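Local coordinates for similarities with probable monooxygenase (Photorhabdus luminescens, PDB 4HB9), which binds FAD and is probably a flavin-dependent monooxygenase acting on organic, perhaps aromatic, substrates, at residues A[7-19]-A[114-126]. Sequence-based numbering, arbitrary orientation.
With FAD (flavin-adenine dinucleotide), chain B; EDO (1,2-ethanediol), chain E; EDO (1,2-ethanediol), chain L.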
ATOM      1  N   ILE A   7      -2.485 -13.927  -9.006  1.00 17.59           N
ATOM      2  CA  ILE A   7      -2.247 -12.828  -9.945  1.00 17.83           C
ATOM      3  C   ILE A   7      -1.666 -11.660  -9.151  1.00 18.57           C
ATOM      4  O   ILE A   7      -2.338 -11.128  -8.246  1.00 18.29           O
ATOM      5  CB  ILE A   7      -3.510 -12.356 -10.680  1.00 18.39           C
ATOM      6  CG1 ILE A   7      -4.288 -13.543 -11.298  1.00 18.73           C
ATOM      7  CG2 ILE A   7      -3.126 -11.377 -11.768  1.00 18.46           C
ATOM      8  CD1 ILE A   7      -3.490 -14.479 -12.177  1.00 18.61           C
ATOM      9  N   GLY A   8      -0.419 -11.299  -9.476  1.00 18.23           N
ATOM     10  CA  GLY A   8       0.263 -10.175  -8.835  1.00 18.86           C
ATOM     11  C   GLY A   8       1.361 -10.550  -7.857  1.00 18.26           C
ATOM     12  O   GLY A   8       1.104 -11.164  -6.817  1.00 18.80           O
ATOM     13  N   ALA A   9       2.589 -10.173  -8.203  1.00 18.58           N
ATOM     14  CA  ALA A   9       3.730 -10.271  -7.303  1.00 18.42           C
ATOM     15  C   ALA A   9       3.954  -8.927  -6.612  1.00 19.92           C
ATOM     16  O   ALA A   9       5.039  -8.324  -6.700  1.00 19.83           O
ATOM     17  CB  ALA A   9       4.969 -10.675  -8.043  1.00 17.54           C
ATOM     18  N   GLY A  10       2.909  -8.458  -5.941  1.00 19.43           N
ATOM     19  CA  GLY A  10       2.989  -7.270  -5.089  1.00 18.60           C
ATOM     20  C   GLY A  10       3.232  -7.662  -3.652  1.00 17.27           C
ATOM     21  O   GLY A  10       3.679  -8.765  -3.349  1.00 17.16           O
ATOM     22  N   ILE A  11       2.919  -6.757  -2.741  1.00 17.46           N
ATOM     23  CA  ILE A  11       3.155  -7.008  -1.335  1.00 17.84           C
ATOM     24  C   ILE A  11       2.414  -8.253  -0.858  1.00 17.19           C
ATOM     25  O   ILE A  11       3.007  -9.147  -0.242  1.00 17.06           O
ATOM     26  CB  ILE A  11       2.693  -5.814  -0.471  1.00 19.60           C
ATOM     27  CG1 ILE A  11       3.458  -4.531  -0.829  1.00 22.72           C
ATOM     28  CG2 ILE A  11       2.856  -6.118   1.002  1.00 19.39           C
ATOM     29  CD1 ILE A  11       4.955  -4.599  -0.713  1.00 25.08           C
ATOM     30  N   GLY A  12       1.108  -8.290  -1.115  1.00 16.50           N
ATOM     31  CA  GLY A  12       0.266  -9.392  -0.678  1.00 16.29           C
ATOM     32  C   GLY A  12       0.575 -10.725  -1.330  1.00 16.49           C
ATOM     33  O   GLY A  12       0.686 -11.738  -0.647  1.00 16.46           O
ATOM     34  N   GLY A  13       0.735 -10.713  -2.647  1.00 16.58           N
ATOM     35  CA  GLY A  13       0.912 -11.947  -3.419  1.00 16.58           C
ATOM     36  C   GLY A  13       2.203 -12.670  -3.096  1.00 16.68           C
ATOM     37  O   GLY A  13       2.233 -13.894  -2.973  1.00 16.63           O
ATOM     38  N   THR A  14       3.279 -11.913  -2.941  1.00 17.43           N
ATOM     39  CA  THR A  14       4.554 -12.503  -2.570  1.00 16.86           C
ATOM     40  C   THR A  14       4.515 -13.044  -1.156  1.00 16.75           C
ATOM     41  O   THR A  14       4.977 -14.168  -0.910  1.00 17.46           O
ATOM     42  CB  THR A  14       5.725 -11.509  -2.756  1.00 17.36           C
ATOM     43  OG1 THR A  14       5.499 -10.325  -1.998  1.00 16.46           O
ATOM     44  CG2 THR A  14       5.914 -11.142  -4.198  1.00 17.63           C
ATOM     45  N   CYS A  15       3.945 -12.287  -0.219  1.00 16.83           N
ATOM     46  CA  CYS A  15       3.839 -12.771   1.147  1.00 17.16           C
ATOM     47  C   CYS A  15       3.043 -14.069   1.160  1.00 16.89           C
ATOM     48  O   CYS A  15       3.447 -15.038   1.804  1.00 16.33           O
ATOM     49  CB  CYS A  15       3.201 -11.754   2.095  1.00 16.52           C
ATOM     50  SG  CYS A  15       3.357 -12.176   3.845  1.00 19.09           S
ATOM     51  N   LEU A  16       1.915 -14.084   0.447  1.00 16.48           N
ATOM     52  CA  LEU A  16       1.091 -15.287   0.350  1.00 16.72           C
ATOM     53  C   LEU A  16       1.880 -16.476  -0.186  1.00 16.72           C
ATOM     54  O   LEU A  16       1.776 -17.564   0.347  1.00 17.68           O
ATOM     55  CB  LEU A  16      -0.141 -15.050  -0.539  1.00 16.67           C
ATOM     56  CG  LEU A  16      -1.091 -16.243  -0.720  1.00 16.58           C
ATOM     57  CD1 LEU A  16      -1.671 -16.730   0.597  1.00 16.22           C
ATOM     58  CD2 LEU A  16      -2.218 -15.883  -1.692  1.00 16.98           C
ATOM     59  N   ALA A  17       2.640 -16.280  -1.251  1.00 17.19           N
ATOM     60  CA  ALA A  17       3.362 -17.392  -1.859  1.00 16.70           C
ATOM     61  C   ALA A  17       4.394 -17.967  -0.894  1.00 16.89           C
ATOM     62  O   ALA A  17       4.506 -19.176  -0.768  1.00 17.03           O
ATOM     63  CB  ALA A  17       3.982 -17.001  -3.187  1.00 16.63           C
ATOM     64  N   HIS A  18       5.084 -17.110  -0.136  1.00 17.31           N
ATOM     65  CA  HIS A  18       5.969 -17.578   0.921  1.00 16.63           C
ATOM     66  C   HIS A  18       5.258 -18.428   1.945  1.00 16.80           C
ATOM     67  O   HIS A  18       5.744 -19.509   2.343  1.00 16.53           O
ATOM     68  CB  HIS A  18       6.641 -16.402   1.629  1.00 16.14           C
ATOM     69  CG  HIS A  18       7.763 -15.814   0.858  1.00 15.84           C
ATOM     70  ND1 HIS A  18       8.889 -16.529   0.530  1.00 15.49           N
ATOM     71  CD2 HIS A  18       7.937 -14.577   0.344  1.00 16.78           C
ATOM     72  CE1 HIS A  18       9.701 -15.762  -0.165  1.00 16.60           C
ATOM     73  NE2 HIS A  18       9.152 -14.573  -0.284  1.00 16.90           N
ATOM     74  N   GLY A  19       4.091 -17.958   2.370  1.00 14.84           N
ATOM     75  CA  GLY A  19       3.329 -18.664   3.368  1.00 16.03           C
ATOM     76  C   GLY A  19       2.865 -20.030   2.894  1.00 16.20           C
ATOM     77  O   GLY A  19       2.965 -21.020   3.627  1.00 16.38           O
ATOM     78  N   LEU A 114      11.651  -3.549   0.545  1.00 15.69           N
ATOM     79  CA  LEU A 114      10.658  -4.499   0.963  1.00 16.97           C
ATOM     80  C   LEU A 114      10.347  -5.453  -0.183  1.00 18.16           C
ATOM     81  O   LEU A 114      10.302  -6.689   0.032  1.00 19.67           O
ATOM     82  CB  LEU A 114       9.401  -3.809   1.465  1.00 16.48           C
ATOM     83  CG  LEU A 114       8.274  -4.708   1.956  1.00 16.72           C
ATOM     84  CD1 LEU A 114       8.724  -5.604   3.087  1.00 17.83           C
ATOM     85  CD2 LEU A 114       7.099  -3.858   2.377  1.00 17.31           C
ATOM     86  N   LYS A 115      10.187  -4.917  -1.392  1.00 18.83           N
ATOM     87  CA  LYS A 115       9.914  -5.790  -2.568  1.00 20.04           C
ATOM     88  C   LYS A 115      11.070  -6.748  -2.885  1.00 19.55           C
ATOM     89  O   LYS A 115      10.851  -7.918  -3.192  1.00 17.91           O
ATOM     90  CB  LYS A 115       9.556  -4.987  -3.812  1.00 22.43           C
ATOM     91  CG  LYS A 115       8.147  -4.394  -3.801  1.00 25.77           C
ATOM     92  CD  LYS A 115       7.017  -5.410  -3.600  1.00 28.59           C
ATOM     93  CE  LYS A 115       7.003  -6.570  -4.611  1.00 31.16           C
ATOM     94  NZ  LYS A 115       7.056  -6.076  -6.013  1.00 33.10           N
ATOM     95  N   GLU A 116      12.300  -6.256  -2.823  1.00 19.50           N
ATOM     96  CA  GLU A 116      13.468  -7.116  -3.048  1.00 21.02           C
ATOM     97  C   GLU A 116      13.523  -8.256  -2.035  1.00 19.46           C
ATOM     98  O   GLU A 116      13.823  -9.400  -2.404  1.00 18.66           O
ATOM     99  CB  GLU A 116      14.782  -6.308  -3.020  1.00 22.52           C
ATOM    100  CG  GLU A 116      14.910  -5.329  -4.180  1.00 26.54           C
ATOM    101  CD  GLU A 116      14.740  -5.985  -5.546  1.00 29.23           C
ATOM    102  OE1 GLU A 116      15.646  -6.708  -5.974  1.00 37.90           O
ATOM    103  OE2 GLU A 116      13.701  -5.756  -6.197  1.00 34.86           O
ATOM    104  N   ILE A 117      13.199  -7.953  -0.771  1.00 17.66           N
ATOM    105  CA  ILE A 117      13.142  -8.951   0.274  1.00 18.29           C
ATOM    106  C   ILE A 117      12.008  -9.956   0.073  1.00 18.65           C
ATOM    107  O   ILE A 117      12.200 -11.159   0.234  1.00 17.51           O
ATOM    108  CB  ILE A 117      13.044  -8.280   1.649  1.00 19.05           C
ATOM    109  CG1 ILE A 117      14.377  -7.584   1.939  1.00 19.20           C
ATOM    110  CG2 ILE A 117      12.689  -9.275   2.733  1.00 20.33           C
ATOM    111  CD1 ILE A 117      14.282  -6.595   3.079  1.00 19.42           C
ATOM    112  N   LEU A 118      10.835  -9.448  -0.277  1.00 17.88           N
ATOM    113  CA  LEU A 118       9.709 -10.309  -0.631  1.00 17.67           C
ATOM    114  C   LEU A 118       9.988 -11.175  -1.869  1.00 18.60           C
ATOM    115  O   LEU A 118       9.569 -12.343  -1.905  1.00 19.64           O
ATOM    116  CB  LEU A 118       8.446  -9.492  -0.832  1.00 18.29           C
ATOM    117  CG  LEU A 118       7.806  -9.106   0.512  1.00 19.59           C
ATOM    118  CD1 LEU A 118       6.805  -7.999   0.273  1.00 20.23           C
ATOM    119  CD2 LEU A 118       7.135 -10.308   1.181  1.00 22.06           C
ATOM    120  N   ASN A 119      10.695 -10.637  -2.860  1.00 18.66           N
ATOM    121  CA  ASN A 119      10.982 -11.411  -4.076  1.00 20.59           C
ATOM    122  C   ASN A 119      12.035 -12.496  -3.885  1.00 20.72           C
ATOM    123  O   ASN A 119      12.045 -13.489  -4.622  1.00 19.37           O
ATOM    124  CB  ASN A 119      11.395 -10.502  -5.232  1.00 22.12           C
ATOM    125  CG  ASN A 119      10.244  -9.679  -5.770  1.00 24.94           C
ATOM    126  OD1 ASN A 119       9.097  -9.875  -5.406  1.00 26.06           O
ATOM    127  ND2 ASN A 119      10.559  -8.732  -6.643  1.00 29.22           N
ATOM    128  N   LYS A 120      12.901 -12.340  -2.877  1.00 20.70           N
ATOM    129  CA  LYS A 120      13.988 -13.268  -2.662  1.00 21.57           C
ATOM    130  C   LYS A 120      13.406 -14.655  -2.344  1.00 20.81           C
ATOM    131  O   LYS A 120      12.561 -14.782  -1.480  1.00 20.65           O
ATOM    132  CB  LYS A 120      14.862 -12.791  -1.499  1.00 23.88           C
ATOM    133  CG  LYS A 120      15.959 -13.743  -1.087  1.00 28.39           C
ATOM    134  CD  LYS A 120      17.199 -13.595  -1.963  1.00 34.52           C
ATOM    135  CE  LYS A 120      18.378 -14.386  -1.398  1.00 39.03           C
ATOM    136  NZ  LYS A 120      18.604 -14.086   0.052  1.00 39.68           N
ATOM    137  N   GLY A 121      13.884 -15.690  -3.028  1.00 20.82           N
ATOM    138  CA  GLY A 121      13.390 -17.034  -2.776  1.00 20.89           C
ATOM    139  C   GLY A 121      12.239 -17.412  -3.688  1.00 21.13           C
ATOM    140  O   GLY A 121      11.845 -18.571  -3.691  1.00 21.52           O
ATOM    141  N   LEU A 122      11.681 -16.445  -4.421  1.00 20.47           N
ATOM    142  CA  LEU A 122      10.555 -16.684  -5.332  1.00 21.32           C
ATOM    143  C   LEU A 122      10.940 -16.625  -6.817  1.00 24.17           C
ATOM    144  O   LEU A 122      10.060 -16.532  -7.678  1.00 22.11           O
ATOM    145  CB  LEU A 122       9.415 -15.682  -5.062  1.00 20.43           C
ATOM    146  CG  LEU A 122       8.775 -15.667  -3.684  1.00 20.04           C
ATOM    147  CD1 LEU A 122       7.702 -14.572  -3.618  1.00 19.49           C
ATOM    148  CD2 LEU A 122       8.195 -17.010  -3.283  1.00 20.14           C
ATOM    149  N   ALA A 123      12.238 -16.718  -7.140  1.00 25.63           N
ATOM    150  CA  ALA A 123      12.675 -16.521  -8.533  1.00 27.88           C
ATOM    151  C   ALA A 123      12.035 -17.524  -9.477  1.00 29.55           C
ATOM    152  O   ALA A 123      11.762 -17.215 -10.628  1.00 29.83           O
ATOM    153  CB  ALA A 123      14.190 -16.605  -8.648  1.00 29.25           C
ATOM    154  N   ASN A 124      11.798 -18.729  -8.988  1.00 28.19           N
ATOM    155  CA  ASN A 124      11.211 -19.771  -9.816  1.00 30.43           C
ATOM    156  C   ASN A 124       9.711 -20.019  -9.462  1.00 29.95           C
ATOM    157  O   ASN A 124       9.096 -20.999  -9.891  1.00 31.06           O
ATOM    158  CB  ASN A 124      12.151 -20.988  -9.736  1.00 32.96           C
ATOM    159  CG  ASN A 124      13.618 -20.592 -10.056  1.00 37.71           C
ATOM    160  OD1 ASN A 124      13.906 -19.967 -11.104  1.00 33.80           O
ATOM    161  ND2 ASN A 124      14.543 -20.881  -9.125  1.00 38.69           N
ATOM    162  N   THR A 125       9.119 -19.084  -8.698  1.00 26.41           N
ATOM    163  CA  THR A 125       7.678 -19.070  -8.402  1.00 24.04           C
ATOM    164  C   THR A 125       6.964 -17.998  -9.229  1.00 23.17           C
ATOM    165  O   THR A 125       5.808 -18.184  -9.640  1.00 21.89           O
ATOM    166  CB  THR A 125       7.431 -18.764  -6.913  1.00 24.55           C
ATOM    167  OG1 THR A 125       8.010 -19.796  -6.120  1.00 24.36           O
ATOM    168  CG2 THR A 125       5.938 -18.660  -6.566  1.00 23.96           C
ATOM    169  N   ILE A 126       7.628 -16.854  -9.414  1.00 22.03           N
ATOM    170  CA  ILE A 126       7.031 -15.722 -10.115  1.00 22.19           C
ATOM    171  C   ILE A 126       7.238 -15.884 -11.594  1.00 22.94           C
ATOM    172  O   ILE A 126       8.368 -16.034 -12.051  1.00 23.75           O
ATOM    173  CB  ILE A 126       7.630 -14.382  -9.692  1.00 21.30           C
ATOM    174  CG1 ILE A 126       7.418 -14.174  -8.201  1.00 19.85           C
ATOM    175  CG2 ILE A 126       6.982 -13.251 -10.476  1.00 21.27           C
ATOM    176  CD1 ILE A 126       8.261 -13.064  -7.630  1.00 20.08           C
TER
HETATM  177  PA  FAD B 501       0.358  -4.150  -5.052  1.00 18.99           P
HETATM  178  O1A FAD B 501       1.464  -4.204  -4.031  1.00 17.00           O
HETATM  179  O2A FAD B 501      -0.040  -2.941  -5.828  1.00 17.34           O
HETATM  180  O5B FAD B 501       0.586  -5.353  -6.083  1.00 19.33           O
HETATM  181  C5B FAD B 501      -0.272  -5.577  -7.186  1.00 19.32           C
HETATM  182  C4B FAD B 501       0.559  -6.372  -8.175  1.00 19.66           C
HETATM  183  O4B FAD B 501      -0.315  -6.899  -9.190  1.00 18.75           O
HETATM  184  C3B FAD B 501       1.646  -5.535  -8.878  1.00 19.66           C
HETATM  185  O3B FAD B 501       2.899  -6.220  -8.908  1.00 18.16           O
HETATM  186  C2B FAD B 501       1.062  -5.355 -10.265  1.00 19.94           C
HETATM  187  O2B FAD B 501       2.008  -5.177 -11.303  1.00 19.53           O
HETATM  188  C1B FAD B 501       0.300  -6.677 -10.440  1.00 18.90           C
HETATM  189  N9A FAD B 501      -0.769  -6.674 -11.440  1.00 19.36           N
HETATM  190  C8A FAD B 501      -1.745  -5.743 -11.610  1.00 21.62           C
HETATM  191  N7A FAD B 501      -2.610  -6.117 -12.597  1.00 22.13           N
HETATM  192  C5A FAD B 501      -2.161  -7.304 -13.060  1.00 21.17           C
HETATM  193  C6A FAD B 501      -2.613  -8.232 -14.114  1.00 21.46           C
HETATM  194  N6A FAD B 501      -3.705  -7.874 -14.830  1.00 21.83           N
HETATM  195  N1A FAD B 501      -1.900  -9.356 -14.329  1.00 21.02           N
HETATM  196  C2A FAD B 501      -0.822  -9.663 -13.571  1.00 22.38           C
HETATM  197  N3A FAD B 501      -0.348  -8.871 -12.589  1.00 20.84           N
HETATM  198  C4A FAD B 501      -0.979  -7.686 -12.294  1.00 21.16           C
HETATM  199  N1  FAD B 501       0.742   0.915   3.122  1.00 22.50           N
HETATM  200  C2  FAD B 501       1.044   0.743   4.429  1.00 23.92           C
HETATM  201  O2  FAD B 501       0.548  -0.226   5.103  1.00 22.71           O
HETATM  202  N3  FAD B 501       1.887   1.593   5.045  1.00 21.82           N
HETATM  203  C4  FAD B 501       2.436   2.668   4.471  1.00 22.73           C
HETATM  204  O4  FAD B 501       3.208   3.417   5.128  1.00 20.78           O
HETATM  205  C4X FAD B 501       2.122   2.946   3.067  1.00 22.52           C
HETATM  206  N5  FAD B 501       2.648   4.010   2.396  1.00 24.69           N
HETATM  207  C5X FAD B 501       2.315   4.220   1.103  1.00 24.66           C
HETATM  208  C6  FAD B 501       2.823   5.315   0.412  1.00 24.35           C
HETATM  209  C7  FAD B 501       2.500   5.547  -0.927  1.00 24.60           C
HETATM  210  C7M FAD B 501       3.055   6.741  -1.680  1.00 26.16           C
HETATM  211  C8  FAD B 501       1.591   4.622  -1.625  1.00 25.33           C
HETATM  212  C8M FAD B 501       1.231   4.838  -3.079  1.00 26.77           C
HETATM  213  C9  FAD B 501       1.079   3.524  -0.940  1.00 25.32           C
HETATM  214  C9A FAD B 501       1.398   3.276   0.395  1.00 23.98           C
HETATM  215  N10 FAD B 501       0.872   2.161   1.085  1.00 23.38           N
HETATM  216  C10 FAD B 501       1.207   1.972   2.421  1.00 22.79           C
HETATM  217  C1' FAD B 501      -0.078   1.218   0.459  1.00 22.72           C
HETATM  218  C2' FAD B 501       0.598  -0.027  -0.110  1.00 21.11           C
HETATM  219  O2' FAD B 501       1.698   0.320  -0.934  1.00 20.88           O
HETATM  220  C3' FAD B 501      -0.422  -0.812  -0.932  1.00 19.79           C
HETATM  221  O3' FAD B 501      -1.656  -0.847  -0.215  1.00 21.26           O
HETATM  222  C4' FAD B 501       0.058  -2.238  -1.160  1.00 19.01           C
HETATM  223  O4' FAD B 501       1.006  -2.210  -2.210  1.00 18.96           O
HETATM  224  C5' FAD B 501      -1.068  -3.174  -1.545  1.00 18.62           C
HETATM  225  O5' FAD B 501      -0.500  -4.454  -1.729  1.00 18.00           O
HETATM  226  P   FAD B 501      -1.115  -5.381  -2.892  1.00 18.21           P
HETATM  227  O1P FAD B 501      -0.235  -6.608  -2.890  1.00 17.60           O
HETATM  228  O2P FAD B 501      -2.602  -5.501  -2.683  1.00 16.96           O
HETATM  229  O3P FAD B 501      -0.981  -4.601  -4.288  1.00 16.51           O
HETATM  230  C1  EDO E 504       9.446 -20.081   1.034  1.00 28.50           C
HETATM  231  O1  EDO E 504       9.411 -19.028   0.121  1.00 22.76           O
HETATM  232  C2  EDO E 504       8.750 -19.643   2.299  1.00 27.76           C
HETATM  233  O2  EDO E 504       7.924 -20.653   2.708  1.00 29.05           O
HETATM  234  C1  EDO L 511       7.370  -5.949  -9.627  1.00 52.23           C
HETATM  235  O1  EDO L 511       6.846  -7.209  -9.200  1.00 52.81           O
HETATM  236  C2  EDO L 511       6.292  -5.257 -10.432  1.00 51.97           C
HETATM  237  O2  EDO L 511       5.195  -4.885  -9.587  1.00 50.61           O
HETATM  238  O   HOH W   1       7.640  -8.334  -7.307  1.00 36.96           O
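Thr-14 and Leu-118, the closest CA pair at 5.9 Å, meet where residues 11-19 and 114-119, parts of helices 11-22 and 111-119, run side by side, their axes 9.6 Å apart and 29° from parallel. The short Thr-14 side chain fits against Leu-118, OG1 3.3 Å from its CB. That hydroxyl sits between the backbone N and the carbonyl carbon (chi1 57°), from where it donates to Gly-10 O (2.8 Å), one turn earlier, on the opposite face of the carbonyl from Thr-14 N; a buried polar atom is thus satisfied among leucine carbons. Lys-115, bent at chi2, chi3 and chi4, lays CD against Ile-11 CD1 and delivers NZ to Ala-9 O in the carbonyl plane (3.1 Å); a water joins both to Asn-119 OD1. At the other end His-18 NE2 donates to Leu-118 O (2.8 Å, 155°), nearly in the ring plane, taking up a carbonyl near the helix end. Leu-122 CD2 lies over one face of this imidazole in a CH-pi contact, 3.9 Å from the centroid, while its CD1 packs on Thr-14 CB. Gly-8 (positive phi) and Gly-10 leave room for FAD, and Gly-13 for Gly-8 O, fitting the GxGxxG pattern of a Rossmann-type dinucleotide-binding fold, whose helix start gives Ile-11 N and Gly-12 N to the FAD diphosphate.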